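Local coordinates for enoyl-CoA hydratase/isomerase (Mycobacterium abscessus, PDB 3QXZ), which probably hydrates or isomerises the double bond of enoyl-CoA thioesters, as a member of the crotonase-like enoyl-CoA hydratase/isomerase family, at residues A94-P100 with K213-W217; W148-R152 with W217-M221; E207-L211 with D236-L240. One frame throughout, in Å; residues are numbered along the deposited sequence.

Contact 1 (A94-P100 with K213-W217); sequences AFELRTP and KRLLW. With K (potassium ion), chain D.
Lys213 and Arg214, neighbours on helix 206-222, reach into the loop 94-100 and bind its backbone carbonyls, a worked example of helix side chains holding a turn by the turn's own carbonyl oxygens. Lys213 leaves its helix toward the loop with CG anti to the backbone N (chi1 177°) and stays extended to the end. Beyond CB, CG lies at the edge of the Trp217 ring and near Leu97 O; CD nears both Leu97 O and Thr99 O, and Lys213 CE comes within 3.2 Å of Leu97 O while also nearing Ala94 O. At the tip, Lys213 NZ donates to Thr99 O at 2.8 Å and to Ala94 O at 2.9 Å, and forms a salt bridge with Asp121. Ala94 O also accepts from Leu97 N, on the opposite face of its plane.

Arg214 takes a folded path, bent at chi2 and chi3, that brings its guanidinium against the carbonyls of the turn. Arg214 NH2 donates to Phe95 O and Leu97 O, each at 2.8 Å and near the guanidinium plane, while Glu96 O sits over one face. Like Lys213 NZ, it stands above the carbonyl planes, roughly 40 to 45° out of them, rather than on lone pairs. NH1 adds a weak bond to Phe95 O and pairs with Asp218. Phe95 CB rests over the Trp217 five-membered ring, 3.6 Å from its centroid, a CH-pi contact; Trp217 NE1 is hydrogen-bonded to Asp121 OD1. Thr99 OG1 binds the potassium ion, with a water and backbone oxygens of Leu46, Asp47, Asp49 and Val52.

Two cationic side chains thus donate hydrogen bonds to four carbonyls between Ala94 and Thr99, and Asp121 and Asp218 probably offset their charge.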
ATOM      1  N   ALA A  94     -19.668  -2.215   0.948  1.00  8.88           N
ATOM      2  CA  ALA A  94     -19.615  -0.996   1.753  1.00  8.63           C
ATOM      3  C   ALA A  94     -18.846   0.122   1.036  1.00  8.24           C
ATOM      4  O   ALA A  94     -19.224   1.304   1.150  1.00  8.17           O
ATOM      5  CB  ALA A  94     -19.014  -1.295   3.117  1.00  8.78           C
ATOM      6  N   PHE A  95     -17.782  -0.240   0.306  1.00  7.62           N
ATOM      7  CA  PHE A  95     -16.941   0.763  -0.358  1.00  7.83           C
ATOM      8  C   PHE A  95     -17.604   1.389  -1.605  1.00  7.75           C
ATOM      9  O   PHE A  95     -17.021   2.300  -2.193  1.00  8.88           O
ATOM     10  CB  PHE A  95     -15.529   0.202  -0.674  1.00  9.04           C
ATOM     11  CG  PHE A  95     -15.537  -0.958  -1.604  1.00  9.05           C
ATOM     12  CD1 PHE A  95     -15.707  -0.775  -2.978  1.00 10.43           C
ATOM     13  CD2 PHE A  95     -15.376  -2.252  -1.108  1.00 11.14           C
ATOM     14  CE1 PHE A  95     -15.748  -1.873  -3.855  1.00 12.17           C
ATOM     15  CE2 PHE A  95     -15.404  -3.355  -1.971  1.00 14.14           C
ATOM     16  CZ  PHE A  95     -15.589  -3.173  -3.329  1.00 14.86           C
ATOM     17  N   GLU A  96     -18.798   0.919  -1.980  1.00  8.68           N
ATOM     18  CA  GLU A  96     -19.552   1.502  -3.088  0.70  9.06           C
ATOM     19  C   GLU A  96     -20.504   2.593  -2.614  1.00  9.23           C
ATOM     20  O   GLU A  96     -21.101   3.296  -3.438  1.00 10.99           O
ATOM     21  CB  GLU A  96     -20.343   0.405  -3.824  0.70  9.82           C
ATOM     22  CG  GLU A  96     -19.420  -0.503  -4.633  0.70 11.33           C
ATOM     23  CD  GLU A  96     -20.061  -1.743  -5.252  0.70 16.00           C
ATOM     24  OE1 GLU A  96     -21.025  -2.293  -4.713  0.70 13.64           O
ATOM     25  OE2 GLU A  96     -19.529  -2.210  -6.285  0.70 19.93           O
ATOM     26  N   LEU A  97     -20.664   2.735  -1.298  1.00  8.42           N
ATOM     27  CA  LEU A  97     -21.661   3.669  -0.730  1.00  8.84           C
ATOM     28  C   LEU A  97     -21.142   5.103  -0.643  1.00  9.08           C
ATOM     29  O   LEU A  97     -19.932   5.339  -0.634  1.00  8.59           O
ATOM     30  CB  LEU A  97     -22.056   3.219   0.685  1.00  9.47           C
ATOM     31  CG  LEU A  97     -22.503   1.762   0.845  1.00  9.10           C
ATOM     32  CD1 LEU A  97     -22.912   1.519   2.297  1.00 11.02           C
ATOM     33  CD2 LEU A  97     -23.602   1.365  -0.152  1.00 10.20           C
ATOM     34  N   ARG A  98     -22.064   6.059  -0.543  1.00  9.20           N
ATOM     35  CA  ARG A  98     -21.683   7.437  -0.223  0.50  9.52           C
ATOM     36  C   ARG A  98     -21.429   7.603   1.283  1.00  9.45           C
ATOM     37  O   ARG A  98     -20.693   8.497   1.698  1.00 11.18           O
ATOM     38  CB  ARG A  98     -22.782   8.391  -0.691  0.50 10.57           C
ATOM     39  CG  ARG A  98     -23.047   8.305  -2.185  0.50 12.09           C
ATOM     40  CD  ARG A  98     -24.284   9.079  -2.608  0.50 16.52           C
ATOM     41  NE  ARG A  98     -25.465   8.711  -1.828  0.50 19.75           N
ATOM     42  CZ  ARG A  98     -26.284   7.707  -2.129  0.50 21.75           C
ATOM     43  NH1 ARG A  98     -26.062   6.955  -3.198  0.50 22.99           N
ATOM     44  NH2 ARG A  98     -27.330   7.451  -1.354  0.50 22.43           N
ATOM     45  N   THR A  99     -21.995   6.710   2.080  1.00  9.11           N
ATOM     46  CA  THR A  99     -21.964   6.792   3.541  1.00  9.63           C
ATOM     47  C   THR A  99     -20.760   6.060   4.102  1.00  8.57           C
ATOM     48  O   THR A  99     -20.565   4.898   3.779  1.00  8.97           O
ATOM     49  CB  THR A  99     -23.258   6.184   4.121  1.00  9.94           C
ATOM     50  OG1 THR A  99     -24.381   6.875   3.551  1.00 10.81           O
ATOM     51  CG2 THR A  99     -23.324   6.259   5.648  1.00 10.03           C
ATOM     52  N   PRO A 100     -19.974   6.712   4.984  1.00  8.06           N
ATOM     53  CA  PRO A 100     -18.860   6.026   5.643  1.00  8.38           C
ATOM     54  C   PRO A 100     -19.318   4.806   6.432  1.00  8.18           C
ATOM     55  O   PRO A 100     -20.406   4.821   7.051  1.00  8.83           O
ATOM     56  CB  PRO A 100     -18.307   7.097   6.592  1.00  8.73           C
ATOM     57  CG  PRO A 100     -18.598   8.392   5.881  1.00  9.40           C
ATOM     58  CD  PRO A 100     -19.979   8.157   5.295  1.00  8.36           C
ATOM     59  N   LYS A 213     -15.345  10.033   0.102  1.00  6.33           N
ATOM     60  CA  LYS A 213     -15.402   8.575   0.067  1.00  6.08           C
ATOM     61  C   LYS A 213     -15.518   8.071  -1.356  1.00  6.44           C
ATOM     62  O   LYS A 213     -14.800   7.149  -1.754  1.00  6.35           O
ATOM     63  CB  LYS A 213     -16.576   8.065   0.897  1.00  6.67           C
ATOM     64  CG  LYS A 213     -16.669   6.529   0.801  1.00  6.14           C
ATOM     65  CD  LYS A 213     -17.643   5.900   1.760  1.00  6.88           C
ATOM     66  CE  LYS A 213     -17.725   4.399   1.508  1.00  6.96           C
ATOM     67  NZ  LYS A 213     -18.299   3.639   2.664  1.00  7.71           N
ATOM     68  N   ARG A 214     -16.418   8.661  -2.135  1.00  6.74           N
ATOM     69  CA  ARG A 214     -16.627   8.171  -3.493  1.00  7.10           C
ATOM     70  C   ARG A 214     -15.458   8.425  -4.411  1.00  7.15           C
ATOM     71  O   ARG A 214     -15.193   7.588  -5.279  1.00  6.94           O
ATOM     72  CB  ARG A 214     -17.935   8.714  -4.067  1.00  7.64           C
ATOM     73  CG  ARG A 214     -19.136   8.089  -3.347  1.00  9.22           C
ATOM     74  CD  ARG A 214     -19.709   6.844  -4.031  1.00 10.67           C
ATOM     75  NE  ARG A 214     -18.755   5.950  -4.664  1.00  9.10           N
ATOM     76  CZ  ARG A 214     -18.075   4.979  -4.052  1.00  7.50           C
ATOM     77  NH1 ARG A 214     -17.263   4.207  -4.780  1.00  8.72           N
ATOM     78  NH2 ARG A 214     -18.155   4.799  -2.721  1.00  8.84           N
ATOM     79  N   LEU A 215     -14.727   9.529  -4.244  1.00  6.53           N
ATOM     80  CA  LEU A 215     -13.543   9.731  -5.091  1.00  6.56           C
ATOM     81  C   LEU A 215     -12.433   8.751  -4.690  1.00  6.04           C
ATOM     82  O   LEU A 215     -11.808   8.116  -5.555  1.00  6.73           O
ATOM     83  CB  LEU A 215     -13.065  11.189  -5.053  1.00  6.64           C
ATOM     84  CG  LEU A 215     -11.811  11.476  -5.891  1.00  6.26           C
ATOM     85  CD1 LEU A 215     -11.926  10.977  -7.342  1.00  7.77           C
ATOM     86  CD2 LEU A 215     -11.560  12.965  -5.873  1.00  7.41           C
ATOM     87  N   LEU A 216     -12.194   8.613  -3.390  1.00  6.44           N
ATOM     88  CA  LEU A 216     -11.186   7.665  -2.931  1.00  6.11           C
ATOM     89  C   LEU A 216     -11.425   6.275  -3.549  1.00  6.72           C
ATOM     90  O   LEU A 216     -10.514   5.677  -4.143  1.00  7.33           O
ATOM     91  CB  LEU A 216     -11.175   7.599  -1.398  1.00  6.91           C
ATOM     92  CG  LEU A 216     -10.218   6.594  -0.760  1.00  7.81           C
ATOM     93  CD1 LEU A 216      -8.801   7.029  -0.841  1.00 11.50           C
ATOM     94  CD2 LEU A 216     -10.629   6.397   0.709  1.00 11.18           C
ATOM     95  N   TRP A 217     -12.652   5.788  -3.416  1.00  6.30           N
ATOM     96  CA  TRP A 217     -12.942   4.434  -3.849  1.00  6.92           C
ATOM     97  C   TRP A 217     -13.181   4.319  -5.351  1.00  6.51           C
ATOM     98  O   TRP A 217     -12.718   3.334  -5.947  1.00  7.74           O
ATOM     99  CB  TRP A 217     -14.098   3.850  -3.049  1.00  7.15           C
ATOM    100  CG  TRP A 217     -13.726   3.466  -1.657  1.00  6.28           C
ATOM    101  CD1 TRP A 217     -14.154   4.036  -0.483  1.00  7.48           C
ATOM    102  CD2 TRP A 217     -12.843   2.404  -1.294  1.00  7.65           C
ATOM    103  NE1 TRP A 217     -13.578   3.390   0.597  1.00  8.47           N
ATOM    104  CE2 TRP A 217     -12.779   2.377   0.122  1.00  8.27           C
ATOM    105  CE3 TRP A 217     -12.100   1.456  -2.032  1.00  8.39           C
ATOM    106  CZ2 TRP A 217     -12.021   1.437   0.814  1.00  9.34           C
ATOM    107  CZ3 TRP A 217     -11.344   0.519  -1.335  1.00 10.19           C
ATOM    108  CH2 TRP A 217     -11.291   0.531   0.077  1.00  9.83           C
TER
HETATM  109  K     K D 262     -27.000   7.914   4.171  1.00 12.72           K
HETATM  110  O   HOH W   1     -26.854  10.272   2.815  1.00 22.97           O

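Contact 2 (W148-R152 with W217-M221); sequences WTLPR and WDAQM
Trp148 and Arg152 meet Trp217, Gln220 and Met221 in a mixed aromatic, polar and water-bridged contact between the junction of helices 146-149 and 151-165 and the C-terminal part of helix 206-222. The Trp148 indole enters rim first: Trp148 CH2 lies 3.8 Å from Trp217 CZ3, and the two six-membered rings, their planes 37° apart, meet rim to rim. Trp148 CH2 also touches Met221 CG at 3.8 Å, and CZ2 approaches Gln220 CB and, in the plane of the indole, the backbone carbon of Gln220.

Arg152 lies over Trp148, its guanidinium facing NE1 of the indole. Arg152 NH1 donates to Trp148 O at 2.9 Å, which ties the arginine back to its own segment, whereas Arg152 NE makes a weak, bent bond to Gln220 OE1 at 3.0 Å. The Gln220 amide plane stands 72° from the guanidinium. Two waters finish the bridge, both donating to Gln220 O: one accepts from Trp148 NE1, the other from Arg152 NH2.

Phe95, in the loop before strand 101-105, meets the Trp148 ring. Thr156 of the second subunit packs on Arg152 and Trp217, and Ala226 of the third packs on Trp148 and Met221, placing this helix junction beside both neighbouring subunits.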
ATOM      1  N   TRP A 148      -8.527  -8.006  -4.133  1.00  6.40           N
ATOM      2  CA  TRP A 148      -8.434  -6.602  -4.497  1.00  6.22           C
ATOM      3  C   TRP A 148      -8.317  -5.682  -3.270  1.00  6.37           C
ATOM      4  O   TRP A 148      -7.484  -4.752  -3.260  1.00  7.08           O
ATOM      5  CB  TRP A 148      -9.697  -6.274  -5.327  1.00  6.91           C
ATOM      6  CG  TRP A 148      -9.807  -4.881  -5.868  1.00  7.34           C
ATOM      7  CD1 TRP A 148      -9.302  -4.418  -7.046  1.00  9.04           C
ATOM      8  CD2 TRP A 148     -10.464  -3.783  -5.244  1.00  7.90           C
ATOM      9  NE1 TRP A 148      -9.574  -3.066  -7.166  1.00  8.71           N
ATOM     10  CE2 TRP A 148     -10.304  -2.659  -6.093  1.00  7.82           C
ATOM     11  CE3 TRP A 148     -11.202  -3.641  -4.069  1.00  9.90           C
ATOM     12  CZ2 TRP A 148     -10.838  -1.407  -5.779  1.00 10.44           C
ATOM     13  CZ3 TRP A 148     -11.742  -2.388  -3.769  1.00 11.06           C
ATOM     14  CH2 TRP A 148     -11.550  -1.297  -4.634  1.00 11.99           C
ATOM     15  N   THR A 149      -9.114  -5.923  -2.231  1.00  6.42           N
ATOM     16  CA  THR A 149      -9.065  -5.046  -1.053  1.00  6.48           C
ATOM     17  C   THR A 149      -7.764  -5.250  -0.286  1.00  6.62           C
ATOM     18  O   THR A 149      -7.168  -4.276   0.201  1.00  6.51           O
ATOM     19  CB  THR A 149     -10.221  -5.302  -0.080  1.00  6.71           C
ATOM     20  OG1 THR A 149     -10.194  -6.695   0.281  1.00  6.94           O
ATOM     21  CG2 THR A 149     -11.588  -4.925  -0.689  1.00  8.29           C
ATOM     22  N   LEU A 150      -7.293  -6.483  -0.170  1.00  6.28           N
ATOM     23  CA  LEU A 150      -6.221  -6.737   0.790  1.00  6.20           C
ATOM     24  C   LEU A 150      -4.859  -6.134   0.401  1.00  6.14           C
ATOM     25  O   LEU A 150      -4.235  -5.493   1.243  1.00  6.17           O
ATOM     26  CB  LEU A 150      -6.115  -8.241   1.122  1.00  7.02           C
ATOM     27  CG  LEU A 150      -5.160  -8.593   2.266  1.00  5.91           C
ATOM     28  CD1 LEU A 150      -5.518  -7.875   3.573  1.00  7.72           C
ATOM     29  CD2 LEU A 150      -5.176 -10.116   2.454  1.00  6.52           C
ATOM     30  N   PRO A 151      -4.395  -6.302  -0.853  1.00  6.44           N
ATOM     31  CA  PRO A 151      -3.102  -5.657  -1.173  1.00  6.91           C
ATOM     32  C   PRO A 151      -3.175  -4.127  -1.075  1.00  6.65           C
ATOM     33  O   PRO A 151      -2.139  -3.478  -0.837  1.00  6.71           O
ATOM     34  CB  PRO A 151      -2.798  -6.132  -2.604  1.00  7.36           C
ATOM     35  CG  PRO A 151      -4.154  -6.516  -3.176  1.00  8.34           C
ATOM     36  CD  PRO A 151      -4.918  -7.093  -1.988  1.00  6.62           C
ATOM     37  N   ARG A 152      -4.370  -3.559  -1.227  1.00  6.40           N
ATOM     38  CA  ARG A 152      -4.560  -2.103  -1.114  1.00  6.33           C
ATOM     39  C   ARG A 152      -4.508  -1.639   0.338  1.00  6.80           C
ATOM     40  O   ARG A 152      -4.524  -0.425   0.581  1.00  7.88           O
ATOM     41  CB  ARG A 152      -5.867  -1.695  -1.776  1.00  6.89           C
ATOM     42  CG  ARG A 152      -5.739  -1.613  -3.278  1.00  6.98           C
ATOM     43  CD  ARG A 152      -7.107  -1.462  -3.998  1.00  7.86           C
ATOM     44  NE  ARG A 152      -6.905  -1.341  -5.438  1.00  8.50           N
ATOM     45  CZ  ARG A 152      -6.572  -2.345  -6.233  1.00  8.41           C
ATOM     46  NH1 ARG A 152      -6.494  -3.589  -5.765  1.00  7.64           N
ATOM     47  NH2 ARG A 152      -6.308  -2.130  -7.503  1.00  8.99           N
ATOM     48  N   TRP A 217     -12.652   5.788  -3.416  1.00  6.30           N
ATOM     49  CA  TRP A 217     -12.942   4.434  -3.849  1.00  6.92           C
ATOM     50  C   TRP A 217     -13.181   4.319  -5.351  1.00  6.51           C
ATOM     51  O   TRP A 217     -12.718   3.334  -5.947  1.00  7.74           O
ATOM     52  CB  TRP A 217     -14.098   3.850  -3.049  1.00  7.15           C
ATOM     53  CG  TRP A 217     -13.726   3.466  -1.657  1.00  6.28           C
ATOM     54  CD1 TRP A 217     -14.154   4.036  -0.483  1.00  7.48           C
ATOM     55  CD2 TRP A 217     -12.843   2.404  -1.294  1.00  7.65           C
ATOM     56  NE1 TRP A 217     -13.578   3.390   0.597  1.00  8.47           N
ATOM     57  CE2 TRP A 217     -12.779   2.377   0.122  1.00  8.27           C
ATOM     58  CE3 TRP A 217     -12.100   1.456  -2.032  1.00  8.39           C
ATOM     59  CZ2 TRP A 217     -12.021   1.437   0.814  1.00  9.34           C
ATOM     60  CZ3 TRP A 217     -11.344   0.519  -1.335  1.00 10.19           C
ATOM     61  CH2 TRP A 217     -11.291   0.531   0.077  1.00  9.83           C
ATOM     62  N   ASP A 218     -13.885   5.268  -5.984  1.00  6.32           N
ATOM     63  CA  ASP A 218     -14.047   5.181  -7.453  1.00  6.81           C
ATOM     64  C   ASP A 218     -12.703   5.139  -8.135  1.00  6.65           C
ATOM     65  O   ASP A 218     -12.521   4.399  -9.104  1.00  7.27           O
ATOM     66  CB  ASP A 218     -14.822   6.359  -8.051  1.00  7.29           C
ATOM     67  CG  ASP A 218     -16.327   6.320  -7.767  1.00  8.70           C
ATOM     68  OD1 ASP A 218     -16.881   5.287  -7.314  1.00  9.30           O
ATOM     69  OD2 ASP A 218     -16.952   7.350  -8.027  1.00  8.17           O
ATOM     70  N   ALA A 219     -11.750   5.924  -7.629  1.00  6.73           N
ATOM     71  CA  ALA A 219     -10.427   5.965  -8.240  1.00  7.00           C
ATOM     72  C   ALA A 219      -9.746   4.593  -8.163  1.00  6.99           C
ATOM     73  O   ALA A 219      -9.131   4.143  -9.131  1.00  8.80           O
ATOM     74  CB  ALA A 219      -9.573   7.088  -7.615  1.00  6.56           C
ATOM     75  N   GLN A 220      -9.903   3.916  -7.018  1.00  7.08           N
ATOM     76  CA  GLN A 220      -9.378   2.552  -6.859  1.00  7.67           C
ATOM     77  C   GLN A 220     -10.121   1.560  -7.737  1.00  7.89           C
ATOM     78  O   GLN A 220      -9.489   0.735  -8.410  1.00 10.32           O
ATOM     79  CB  GLN A 220      -9.451   2.099  -5.388  1.00  7.87           C
ATOM     80  CG  GLN A 220      -8.621   2.904  -4.419  1.00  8.01           C
ATOM     81  CD  GLN A 220      -7.159   2.732  -4.658  1.00  9.12           C
ATOM     82  OE1 GLN A 220      -6.692   1.619  -4.931  1.00 11.69           O
ATOM     83  NE2 GLN A 220      -6.391   3.810  -4.517  1.00 11.64           N
ATOM     84  N   MET A 221     -11.446   1.623  -7.741  1.00  7.56           N
ATOM     85  CA  MET A 221     -12.268   0.649  -8.462  1.00  7.70           C
ATOM     86  C   MET A 221     -12.057   0.665  -9.969  1.00  7.89           C
ATOM     87  O   MET A 221     -12.105  -0.391 -10.627  1.00  9.16           O
ATOM     88  CB  MET A 221     -13.751   0.904  -8.186  1.00  7.86           C
ATOM     89  CG  MET A 221     -14.160   0.566  -6.744  1.00  8.68           C
ATOM     90  SD  MET A 221     -15.728   1.343  -6.286  1.00 12.26           S
ATOM     91  CE  MET A 221     -16.843   0.454  -7.348  1.00 19.31           C
TER
HETATM   92  O   HOH W   2      -8.958  -1.758  -9.658  1.00 10.51           O
HETATM   93  O   HOH W   3      -6.896   0.468  -8.603  1.00 14.69           O

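Contact 3 (E207-L211 with D236-L240); sequences ESAAL and DHLRL
Arg239 grips Glu207 side-on, with NE and NH2 both directed at the single oxygen OE2. The NE bond is the shorter and straighter, 2.9 Å from Arg239 NE to Glu207 OE2 with an N-H...O angle of 158°; the second, from Arg239 NH2, is 3.2 Å. OE2 lies in the guanidinium plane, yet both nitrogens approach it from the same face of the carboxylate, whose plane is turned 66° from that of the guanidinium. The arginine chain is extended from CG to NE, while Glu207 is bent at chi2, and the two side chains cross at about a right angle. A water donates to Glu207 OE1 and accepts weakly from Arg239 NH2, so the other carboxylate oxygen is tied in as well.

A second water joins the helices at the Leu211 and Asp236 end, donating to both Leu211 O and Asp236 OD2. Beside the polar links Leu211 and Leu240 meet tip to tip, Leu211 CD1 lying 3.7 Å from Leu240 CG. Leu240 CD2 fits against Glu207 CG and the backbone of Ser208, and Leu211 CB packs on the Asp236 carboxylate. Ser208 OG itself is hydrogen-bonded to Val140 O of the second subunit.

The helix segments run nearly antiparallel, at 165°, with axes 10.7 Å apart. Within the water-bridged salt bridge, all the direct charge pairing falls on one carboxylate oxygen and water holds the other; next to it, the leucines supply direct apolar contact between the helices.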
ATOM      1  N   GLU A 207     -21.953  16.243   2.529  1.00  8.53           N
ATOM      2  CA  GLU A 207     -21.507  16.139   1.143  1.00  8.66           C
ATOM      3  C   GLU A 207     -19.985  15.991   1.066  1.00  8.54           C
ATOM      4  O   GLU A 207     -19.459  15.333   0.160  1.00  8.08           O
ATOM      5  CB  GLU A 207     -22.021  17.316   0.295  1.00  9.66           C
ATOM      6  CG  GLU A 207     -21.917  17.078  -1.209  1.00 11.67           C
ATOM      7  CD  GLU A 207     -22.817  15.976  -1.760  1.00 14.53           C
ATOM      8  OE1 GLU A 207     -23.709  15.451  -1.046  1.00 16.19           O
ATOM      9  OE2 GLU A 207     -22.626  15.642  -2.938  1.00 18.31           O
ATOM     10  N   SER A 208     -19.257  16.622   1.987  1.00  7.96           N
ATOM     11  CA  SER A 208     -17.800  16.449   2.056  1.00  7.44           C
ATOM     12  C   SER A 208     -17.440  14.964   2.242  1.00  7.23           C
ATOM     13  O   SER A 208     -16.577  14.425   1.522  1.00  7.47           O
ATOM     14  CB  SER A 208     -17.245  17.258   3.232  1.00  7.83           C
ATOM     15  OG  SER A 208     -17.367  18.649   2.988  1.00  7.67           O
ATOM     16  N   ALA A 209     -18.086  14.311   3.204  1.00  7.23           N
ATOM     17  CA  ALA A 209     -17.821  12.880   3.423  1.00  7.85           C
ATOM     18  C   ALA A 209     -18.182  12.052   2.203  1.00  8.00           C
ATOM     19  O   ALA A 209     -17.410  11.172   1.807  1.00  8.02           O
ATOM     20  CB  ALA A 209     -18.578  12.380   4.631  1.00  8.89           C
ATOM     21  N   ALA A 210     -19.334  12.329   1.593  1.00  7.51           N
ATOM     22  CA  ALA A 210     -19.797  11.519   0.456  1.00  7.53           C
ATOM     23  C   ALA A 210     -18.852  11.652  -0.736  1.00  7.29           C
ATOM     24  O   ALA A 210     -18.485  10.640  -1.357  1.00  7.94           O
ATOM     25  CB  ALA A 210     -21.216  11.940   0.058  1.00  8.01           C
ATOM     26  N   LEU A 211     -18.468  12.876  -1.090  1.00  7.00           N
ATOM     27  CA  LEU A 211     -17.609  13.072  -2.254  1.00  7.08           C
ATOM     28  C   LEU A 211     -16.214  12.544  -2.010  1.00  6.74           C
ATOM     29  O   LEU A 211     -15.600  11.974  -2.934  1.00  6.74           O
ATOM     30  CB  LEU A 211     -17.553  14.545  -2.662  1.00  8.16           C
ATOM     31  CG  LEU A 211     -18.866  15.113  -3.217  1.00  8.34           C
ATOM     32  CD1 LEU A 211     -18.687  16.601  -3.531  1.00  9.74           C
ATOM     33  CD2 LEU A 211     -19.412  14.369  -4.436  1.00 11.85           C
ATOM     34  N   ASP A 236     -15.401  18.365  -7.655  1.00  7.70           N
ATOM     35  CA  ASP A 236     -16.009  18.208  -6.333  1.00  7.71           C
ATOM     36  C   ASP A 236     -15.884  19.476  -5.489  1.00  7.91           C
ATOM     37  O   ASP A 236     -16.838  19.836  -4.780  1.00  8.66           O
ATOM     38  CB  ASP A 236     -15.384  17.023  -5.581  1.00  8.22           C
ATOM     39  CG  ASP A 236     -15.829  15.667  -6.115  1.00  9.34           C
ATOM     40  OD1 ASP A 236     -16.738  15.600  -6.964  1.00  9.52           O
ATOM     41  OD2 ASP A 236     -15.245  14.668  -5.675  1.00  8.62           O
ATOM     42  N   HIS A 237     -14.741  20.150  -5.565  1.00  7.25           N
ATOM     43  CA  HIS A 237     -14.578  21.434  -4.881  1.00  8.27           C
ATOM     44  C   HIS A 237     -15.565  22.462  -5.397  1.00  9.06           C
ATOM     45  O   HIS A 237     -16.114  23.220  -4.602  1.00  9.47           O
ATOM     46  CB  HIS A 237     -13.142  21.937  -4.973  1.00  8.61           C
ATOM     47  CG  HIS A 237     -12.302  21.503  -3.816  1.00  8.70           C
ATOM     48  ND1 HIS A 237     -11.851  20.210  -3.659  1.00  7.81           N
ATOM     49  CD2 HIS A 237     -11.880  22.187  -2.721  1.00  8.49           C
ATOM     50  CE1 HIS A 237     -11.166  20.115  -2.525  1.00  7.83           C
ATOM     51  NE2 HIS A 237     -11.179  21.303  -1.937  1.00 10.12           N
ATOM     52  N   LEU A 238     -15.801  22.536  -6.711  1.00  8.99           N
ATOM     53  CA  LEU A 238     -16.796  23.499  -7.195  1.00 10.14           C
ATOM     54  C   LEU A 238     -18.169  23.166  -6.634  1.00 10.44           C
ATOM     55  O   LEU A 238     -18.902  24.082  -6.246  1.00 11.32           O
ATOM     56  CB  LEU A 238     -16.784  23.567  -8.734  1.00 10.83           C
ATOM     57  CG  LEU A 238     -15.529  24.144  -9.403  1.00 13.02           C
ATOM     58  CD1 LEU A 238     -15.709  24.119 -10.918  1.00 16.99           C
ATOM     59  CD2 LEU A 238     -15.265  25.562  -8.911  1.00 14.68           C
ATOM     60  N   ARG A 239     -18.526  21.891  -6.569  1.00 10.26           N
ATOM     61  CA  ARG A 239     -19.795  21.470  -5.975  1.00 11.28           C
ATOM     62  C   ARG A 239     -19.884  21.860  -4.506  1.00 10.57           C
ATOM     63  O   ARG A 239     -20.898  22.442  -4.079  1.00 12.01           O
ATOM     64  CB  ARG A 239     -19.986  19.963  -6.148  1.00 11.48           C
ATOM     65  CG  ARG A 239     -21.262  19.382  -5.543  1.00 14.50           C
ATOM     66  CD  ARG A 239     -21.487  17.951  -6.013  1.00 16.46           C
ATOM     67  NE  ARG A 239     -22.586  17.263  -5.328  1.00 18.79           N
ATOM     68  CZ  ARG A 239     -23.870  17.365  -5.673  1.00 22.26           C
ATOM     69  NH1 ARG A 239     -24.240  18.158  -6.678  1.00 22.91           N
ATOM     70  NH2 ARG A 239     -24.797  16.687  -4.998  1.00 24.05           N
ATOM     71  N   LEU A 240     -18.837  21.577  -3.734  1.00  9.63           N
ATOM     72  CA  LEU A 240     -18.825  21.901  -2.305  1.00  9.46           C
ATOM     73  C   LEU A 240     -18.763  23.396  -2.030  1.00 10.00           C
ATOM     74  O   LEU A 240     -19.492  23.909  -1.158  1.00  9.60           O
ATOM     75  CB  LEU A 240     -17.632  21.207  -1.632  1.00  8.59           C
ATOM     76  CG  LEU A 240     -17.778  19.686  -1.632  1.00  8.26           C
ATOM     77  CD1 LEU A 240     -16.407  19.041  -1.347  1.00  9.38           C
ATOM     78  CD2 LEU A 240     -18.847  19.199  -0.630  1.00  9.37           C
TER
HETATM   79  O   HOH W   4     -25.869  15.219  -2.548  1.00 26.41           O
HETATM   80  O   HOH W   5     -16.526  12.232  -5.529  1.00  6.58           O

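In the fold
Helix 206-222 is common to all three contacts, which occupy successive parts of it: contact 3 near its start, contact 1 in the middle, contact 2 toward its end. Contacts 1 and 2 share Trp217, have centres 11 Å apart and touch directly, with Met221 SD 3.6 Å from Arg214 NH1 and Phe95 CZ 4.0 Å from Trp148 CZ3. Contact 3 is centred about 12 Å from contact 1, which it meets where Ala210 CB packs on Arg98 O, but about 21 Å from contact 2, which it does not touch. The potassium site belongs to contact 1 through Thr99; the Glu207 side chain is about 10 Å from that same ion. All three also touch the second subunit.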